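Local coordinates for protein halohydrin dehalogenase (Rhizobium radiobacter, PDB 4IY1) that probably catalyses the reversible release of halide from vicinal halohydrins to give epoxides, and is engineered for cyanolysis in atorvastatin synthesis, at residues 177-182 and 191-196; 201-204 and 208-211. The protein carries 37 engineered substitutions. One frame throughout, in Å; residues are numbered along the deposited sequence.

In the fold
Both contacts lie on one side of a short-chain dehydrogenase/reductase fold, a Rossmann-like fold built on a parallel sheet. They follow each other along the chain. Contact 1 comes first, in the long connection after strand 170-175, and joins the loop 177-182 to the chain around Lys193, next to helix 189-192. Contact 2 then packs helix 196-205 on the loop that leads to helix 214-225. Their centres are about 11 Å apart and they touch. Trp192 lies on Val202 and Leu211, and its ring also reaches engineered Trp201. The two short helices and their loops therefore form one continuous packed region. It borders a second subunit, whose Trp249 meets both tryptophans edge-to-face.

Contact 1. Residues 177-182 and 191-196; sequences GVDSGD and PWKTSP. Engineered in segment 177-182: Gly177 (natural residue Tyr), Val178 (natural residue Leu), Asp179 (natural residue His), Gly181 (natural residue Glu). Engineered in segment 191-196: Ser195 (natural residue Asn).
Engineered Asp179 and Lys193 meet because the aspartate CG lies anti to its own backbone N (chi1 170°), while the lysine chain folds back at its far end. The setting is the loop after strand 170-175 of a short-chain dehydrogenase/reductase fold. Lys193 bends at chi3 (-93°) and chi4 (-90°), so NZ turns in toward the carboxylate. The chi3 value is away from a staggered position. In this family the loop after this strand probably borders the halide site. The salt bridge ties the loop to the chain around Lys193, next to helix 189-192. The two side chains cross at about a right angle.

On the loop side, the carboxylate is steadied by its own turn. Asp179 OD2 accepts a weak bond from N of engineered Gly181 at 3.3 Å, which closes an Asx turn, and it also bonds Ser189 OG. The backbone oxygen of Asp179 is held by Gln214. On the other side, Ser195 N donates to Pro191 O at 2.8 Å. Engineered Ser195 sits at the N-cap position of helix 196-205, where its OG bonds His198 ND1. Lys193 is exposed and touches a crystal neighbour, so its pose may owe something to the lattice. The ammonium sits over the face of the carboxylate: Lys193 NZ is 3.2 Å from Asp179 OD1, yet 3.0 Å from Asp179 CG, almost straight above that carbon.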
ATOM      1  N   GLY B 177       2.415   9.622  17.164  1.00 35.19           N
ATOM      2  CA  GLY B 177       3.342  10.531  17.819  1.00 29.48           C
ATOM      3  C   GLY B 177       2.819  11.957  17.861  1.00 35.23           C
ATOM      4  O   GLY B 177       3.604  12.917  17.864  1.00 35.62           O
ATOM      5  N   VAL B 178       1.494  12.116  17.890  1.00 27.66           N
ATOM      6  CA  VAL B 178       0.944  13.454  18.004  1.00 30.66           C
ATOM      7  C   VAL B 178       0.768  13.808  19.478  1.00 40.03           C
ATOM      8  O   VAL B 178       0.088  13.099  20.214  1.00 40.25           O
ATOM      9  CB  VAL B 178      -0.398  13.613  17.271  1.00 34.05           C
ATOM     10  CG1 VAL B 178      -0.969  14.982  17.590  1.00 35.04           C
ATOM     11  CG2 VAL B 178      -0.197  13.475  15.758  1.00 26.89           C
ATOM     12  N   ASP B 179       1.438  14.867  19.920  1.00 36.78           N
ATOM     13  CA  ASP B 179       1.324  15.277  21.302  1.00 45.06           C
ATOM     14  C   ASP B 179      -0.166  15.478  21.717  1.00 37.15           C
ATOM     15  O   ASP B 179      -0.900  16.266  21.100  1.00 35.20           O
ATOM     16  CB  ASP B 179       2.173  16.527  21.572  1.00 41.00           C
ATOM     17  CG  ASP B 179       1.893  17.124  22.947  1.00 46.90           C
ATOM     18  OD1 ASP B 179       1.313  18.233  22.998  1.00 46.55           O
ATOM     19  OD2 ASP B 179       2.051  16.384  23.955  1.00 46.22           O
ATOM     20  N   SER B 180      -0.638  14.659  22.659  1.00 31.75           N
ATOM     21  CA  SER B 180      -2.034  14.756  23.103  1.00 35.21           C
ATOM     22  C   SER B 180      -2.186  15.549  24.388  1.00 33.15           C
ATOM     23  O   SER B 180      -3.291  15.646  24.945  1.00 37.03           O
ATOM     24  CB  SER B 180      -2.710  13.371  23.227  1.00 30.25           C
ATOM     25  OG  SER B 180      -1.843  12.357  23.731  1.00 35.84           O
ATOM     26  N   GLY B 181      -1.076  16.129  24.854  1.00 42.15           N
ATOM     27  CA  GLY B 181      -1.083  17.033  26.007  1.00 33.29           C
ATOM     28  C   GLY B 181      -1.492  16.304  27.270  1.00 37.27           C
ATOM     29  O   GLY B 181      -0.824  15.358  27.683  1.00 35.48           O
ATOM     30  N   ASP B 182      -2.629  16.696  27.838  1.00 40.06           N
ATOM     31  CA  ASP B 182      -3.128  16.069  29.060  1.00 44.67           C
ATOM     32  C   ASP B 182      -3.792  14.722  28.793  1.00 46.35           C
ATOM     33  O   ASP B 182      -3.812  13.863  29.672  1.00 45.45           O
ATOM     34  CB  ASP B 182      -4.110  16.989  29.789  1.00 42.78           C
ATOM     35  CG  ASP B 182      -3.422  18.147  30.493  1.00 52.95           C
ATOM     36  OD1 ASP B 182      -2.202  18.061  30.767  1.00 49.70           O
ATOM     37  OD2 ASP B 182      -4.113  19.134  30.804  1.00 61.13           O
ATOM     38  N   PRO B 191       4.490  10.785  29.674  1.00 47.08           N
ATOM     39  CA  PRO B 191       5.946  10.800  29.801  1.00 43.70           C
ATOM     40  C   PRO B 191       6.698  11.250  28.539  1.00 52.80           C
ATOM     41  O   PRO B 191       7.929  11.226  28.510  1.00 48.58           O
ATOM     42  CB  PRO B 191       6.286   9.333  30.112  1.00 41.24           C
ATOM     43  CG  PRO B 191       5.151   8.530  29.532  1.00 51.65           C
ATOM     44  CD  PRO B 191       3.980   9.455  29.286  1.00 40.99           C
ATOM     45  N   TRP B 192       5.968  11.640  27.499  1.00 52.55           N
ATOM     46  CA  TRP B 192       6.556  11.759  26.166  1.00 42.70           C
ATOM     47  C   TRP B 192       7.477  12.911  25.963  1.00 46.19           C
ATOM     48  O   TRP B 192       8.450  12.792  25.218  1.00 41.22           O
ATOM     49  CB  TRP B 192       5.477  11.734  25.087  1.00 39.90           C
ATOM     50  CG  TRP B 192       4.935  10.351  24.965  1.00 31.49           C
ATOM     51  CD1 TRP B 192       3.786   9.861  25.561  1.00 28.38           C
ATOM     52  CD2 TRP B 192       5.670   9.159  24.505  1.00 32.02           C
ATOM     53  NE1 TRP B 192       3.726   8.499  25.444  1.00 28.75           N
ATOM     54  CE2 TRP B 192       4.801   8.027  24.766  1.00 30.72           C
ATOM     55  CE3 TRP B 192       6.857   8.950  23.810  1.00 30.36           C
ATOM     56  CZ2 TRP B 192       5.135   6.737  24.379  1.00 35.56           C
ATOM     57  CZ3 TRP B 192       7.202   7.652  23.464  1.00 29.72           C
ATOM     58  CH2 TRP B 192       6.349   6.572  23.715  1.00 36.55           C
ATOM     59  N   LYS B 193       7.156  14.050  26.579  1.00 49.03           N
ATOM     60  CA  LYS B 193       8.045  15.211  26.566  1.00 55.36           C
ATOM     61  C   LYS B 193       9.037  15.241  27.745  1.00 60.61           C
ATOM     62  O   LYS B 193      10.078  15.882  27.655  1.00 66.18           O
ATOM     63  CB  LYS B 193       7.244  16.517  26.486  1.00 53.45           C
ATOM     64  CG  LYS B 193       6.936  16.967  25.056  1.00 60.78           C
ATOM     65  CD  LYS B 193       6.499  18.426  25.005  1.00 68.18           C
ATOM     66  CE  LYS B 193       4.982  18.560  25.080  1.00 72.30           C
ATOM     67  NZ  LYS B 193       4.381  18.528  23.709  1.00 68.05           N
ATOM     68  N   THR B 194       8.773  14.461  28.792  1.00 58.09           N
ATOM     69  CA  THR B 194       9.590  14.531  30.010  1.00 55.27           C
ATOM     70  C   THR B 194      10.557  13.353  30.242  1.00 55.66           C
ATOM     71  O   THR B 194      11.708  13.555  30.621  1.00 63.96           O
ATOM     72  CB  THR B 194       8.730  14.784  31.260  1.00 58.28           C
ATOM     73  OG1 THR B 194       7.822  13.692  31.444  1.00 60.43           O
ATOM     74  CG2 THR B 194       7.936  16.105  31.116  1.00 46.15           C
ATOM     75  N   SER B 195      10.100  12.127  30.016  1.00 46.43           N
ATOM     76  CA  SER B 195      10.917  10.964  30.330  1.00 41.63           C
ATOM     77  C   SER B 195      12.019  10.698  29.305  1.00 57.50           C
ATOM     78  O   SER B 195      11.740  10.313  28.166  1.00 53.79           O
ATOM     79  CB  SER B 195      10.061   9.726  30.494  1.00 40.53           C
ATOM     80  OG  SER B 195      10.817   8.559  30.203  1.00 44.09           O
ATOM     81  N   PRO B 196      13.280  10.742  29.755  1.00 58.23           N
ATOM     82  CA  PRO B 196      14.370  10.666  28.786  1.00 57.49           C
ATOM     83  C   PRO B 196      14.334   9.379  27.936  1.00 54.80           C
ATOM     84  O   PRO B 196      14.771   9.382  26.785  1.00 52.64           O
ATOM     85  CB  PRO B 196      15.640  10.716  29.667  1.00 52.93           C
ATOM     86  CG  PRO B 196      15.174  10.584  31.094  1.00 55.64           C
ATOM     87  CD  PRO B 196      13.699  10.284  31.088  1.00 54.04           C
TER

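Contact 2. Residues 201-204 and 208-211; sequences WVRK and LQRL. Engineered in segment 201-204: Trp201 (natural residue His), Arg203 (natural residue Lys).
Gln209 lies against the last turn of helix 196-205, with its CG 3.3 Å from Arg203 O. Its NE2 donates a weak hydrogen bond to the same oxygen, 3.4 Å from Arg203 O with an N-H...O angle of 142°. The amide carbon Gln209 CD lies loosely over one face of the guanidinium of engineered Arg203, and the two planes are 38° apart. Beside this, Val202 CG1 points anti to its backbone N (chi1 169°) and rests 3.5 Å from Arg210 O. Its other methyl, CG2, meets Leu211 CD2 at 3.9 Å, and these side chains lie nearly perpendicular.

Further out, Thr206 OG1 bonds Val202 O and, weakly, Arg210 O, linking helix to loop. Arg210 leaves the backbone away from the helix. Its NH1 bonds Leu211 O at 3.1 Å and forms a salt bridge with Glu216. Gln209 also packs on Glu165 of a third subunit. An alanine here removes the amide and CG, which would probably leave Arg203 O without this weak donor and the guanidinium with less to lie on. The helix-to-loop join thus seems to rest mainly on buried Val202 and on Thr206, with the exposed side only lightly secured.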
ATOM      1  N   TRP B 201      13.269   7.312  22.406  1.00 46.10           N
ATOM      2  CA  TRP B 201      12.507   6.451  21.509  1.00 46.32           C
ATOM      3  C   TRP B 201      11.966   7.241  20.331  1.00 46.29           C
ATOM      4  O   TRP B 201      12.084   6.809  19.180  1.00 41.87           O
ATOM      5  CB  TRP B 201      11.376   5.777  22.280  1.00 44.55           C
ATOM      6  CG  TRP B 201      10.655   4.708  21.513  1.00 42.81           C
ATOM      7  CD1 TRP B 201      10.944   3.338  21.472  1.00 40.82           C
ATOM      8  CD2 TRP B 201       9.453   4.876  20.693  1.00 40.34           C
ATOM      9  NE1 TRP B 201      10.011   2.671  20.705  1.00 45.00           N
ATOM     10  CE2 TRP B 201       9.119   3.546  20.175  1.00 35.70           C
ATOM     11  CE3 TRP B 201       8.674   5.967  20.316  1.00 43.57           C
ATOM     12  CZ2 TRP B 201       8.059   3.343  19.310  1.00 42.74           C
ATOM     13  CZ3 TRP B 201       7.592   5.751  19.455  1.00 43.70           C
ATOM     14  CH2 TRP B 201       7.306   4.474  18.944  1.00 41.03           C
ATOM     15  N   VAL B 202      11.469   8.446  20.597  1.00 39.50           N
ATOM     16  CA  VAL B 202      10.907   9.277  19.551  1.00 34.13           C
ATOM     17  C   VAL B 202      11.982   9.698  18.557  1.00 45.21           C
ATOM     18  O   VAL B 202      11.846   9.479  17.333  1.00 35.99           O
ATOM     19  CB  VAL B 202      10.163  10.494  20.123  1.00 40.71           C
ATOM     20  CG1 VAL B 202       9.832  11.487  19.013  1.00 29.87           C
ATOM     21  CG2 VAL B 202       8.891  10.050  20.842  1.00 31.96           C
ATOM     22  N   ARG B 203      13.121  10.127  19.095  1.00 36.59           N
ATOM     23  CA  ARG B 203      14.240  10.569  18.286  1.00 42.60           C
ATOM     24  C   ARG B 203      14.838   9.427  17.488  1.00 36.65           C
ATOM     25  O   ARG B 203      15.356   9.634  16.398  1.00 50.06           O
ATOM     26  CB  ARG B 203      15.311  11.259  19.149  1.00 43.28           C
ATOM     27  CG  ARG B 203      14.756  12.396  20.005  1.00 57.82           C
ATOM     28  CD  ARG B 203      15.851  13.187  20.709  1.00 57.53           C
ATOM     29  NE  ARG B 203      16.373  14.244  19.851  1.00 77.57           N
ATOM     30  CZ  ARG B 203      17.457  14.131  19.092  1.00 74.31           C
ATOM     31  NH1 ARG B 203      18.160  13.005  19.094  1.00 72.73           N
ATOM     32  NH2 ARG B 203      17.842  15.148  18.332  1.00 69.87           N
ATOM     33  N   LYS B 204      14.715   8.217  18.010  1.00 31.62           N
ATOM     34  CA  LYS B 204      15.188   7.041  17.316  1.00 36.65           C
ATOM     35  C   LYS B 204      14.325   6.645  16.095  1.00 40.38           C
ATOM     36  O   LYS B 204      14.853   6.309  15.044  1.00 34.65           O
ATOM     37  CB  LYS B 204      15.278   5.876  18.279  1.00 37.74           C
ATOM     38  CG  LYS B 204      16.110   4.721  17.763  1.00 46.43           C
ATOM     39  CD  LYS B 204      16.320   3.720  18.877  1.00 48.74           C
ATOM     40  CE  LYS B 204      17.130   2.526  18.411  1.00 52.28           C
ATOM     41  NZ  LYS B 204      17.221   1.531  19.520  1.00 55.36           N
ATOM     42  N   LEU B 208      11.533  12.903  11.710  1.00 31.10           N
ATOM     43  CA  LEU B 208      11.689  14.278  12.125  1.00 31.13           C
ATOM     44  C   LEU B 208      12.176  14.356  13.601  1.00 30.95           C
ATOM     45  O   LEU B 208      12.386  15.431  14.118  1.00 30.78           O
ATOM     46  CB  LEU B 208      10.369  15.052  11.966  1.00 30.41           C
ATOM     47  CG  LEU B 208       9.917  15.526  10.575  1.00 32.28           C
ATOM     48  CD1 LEU B 208       8.466  15.956  10.657  1.00 24.79           C
ATOM     49  CD2 LEU B 208      10.759  16.670  10.022  1.00 25.06           C
ATOM     50  N   GLN B 209      12.295  13.215  14.270  1.00 30.73           N
ATOM     51  CA  GLN B 209      12.882  13.169  15.612  1.00 39.26           C
ATOM     52  C   GLN B 209      12.157  14.085  16.607  1.00 38.31           C
ATOM     53  O   GLN B 209      12.780  14.646  17.495  1.00 37.03           O
ATOM     54  CB  GLN B 209      14.385  13.520  15.567  1.00 33.59           C
ATOM     55  CG  GLN B 209      15.217  12.512  14.812  1.00 40.27           C
ATOM     56  CD  GLN B 209      16.700  12.859  14.812  1.00 50.02           C
ATOM     57  OE1 GLN B 209      17.081  14.015  14.605  1.00 52.56           O
ATOM     58  NE2 GLN B 209      17.541  11.845  14.947  1.00 43.71           N
ATOM     59  N   ARG B 210      10.845  14.223  16.448  1.00 34.15           N
ATOM     60  CA  ARG B 210       9.990  14.893  17.419  1.00 25.68           C
ATOM     61  C   ARG B 210       8.592  14.302  17.359  1.00 31.23           C
ATOM     62  O   ARG B 210       8.330  13.411  16.545  1.00 31.56           O
ATOM     63  CB  ARG B 210       9.920  16.392  17.145  1.00 29.94           C
ATOM     64  CG  ARG B 210       9.529  16.738  15.714  1.00 28.19           C
ATOM     65  CD  ARG B 210       9.112  18.194  15.619  1.00 32.08           C
ATOM     66  NE  ARG B 210       8.730  18.556  14.258  1.00 35.14           N
ATOM     67  CZ  ARG B 210       7.474  18.650  13.836  1.00 38.53           C
ATOM     68  NH1 ARG B 210       6.452  18.342  14.653  1.00 31.73           N
ATOM     69  NH2 ARG B 210       7.235  19.068  12.599  1.00 38.07           N
ATOM     70  N   LEU B 211       7.752  14.697  18.315  1.00 31.98           N
ATOM     71  CA  LEU B 211       6.328  14.420  18.288  1.00 30.82           C
ATOM     72  C   LEU B 211       5.694  15.443  17.368  1.00 33.22           C
ATOM     73  O   LEU B 211       6.211  16.545  17.222  1.00 29.87           O
ATOM     74  CB  LEU B 211       5.710  14.563  19.697  1.00 26.97           C
ATOM     75  CG  LEU B 211       6.124  13.590  20.798  1.00 35.07           C
ATOM     76  CD1 LEU B 211       5.697  14.087  22.182  1.00 41.89           C
ATOM     77  CD2 LEU B 211       5.597  12.188  20.545  1.00 33.88           C
TER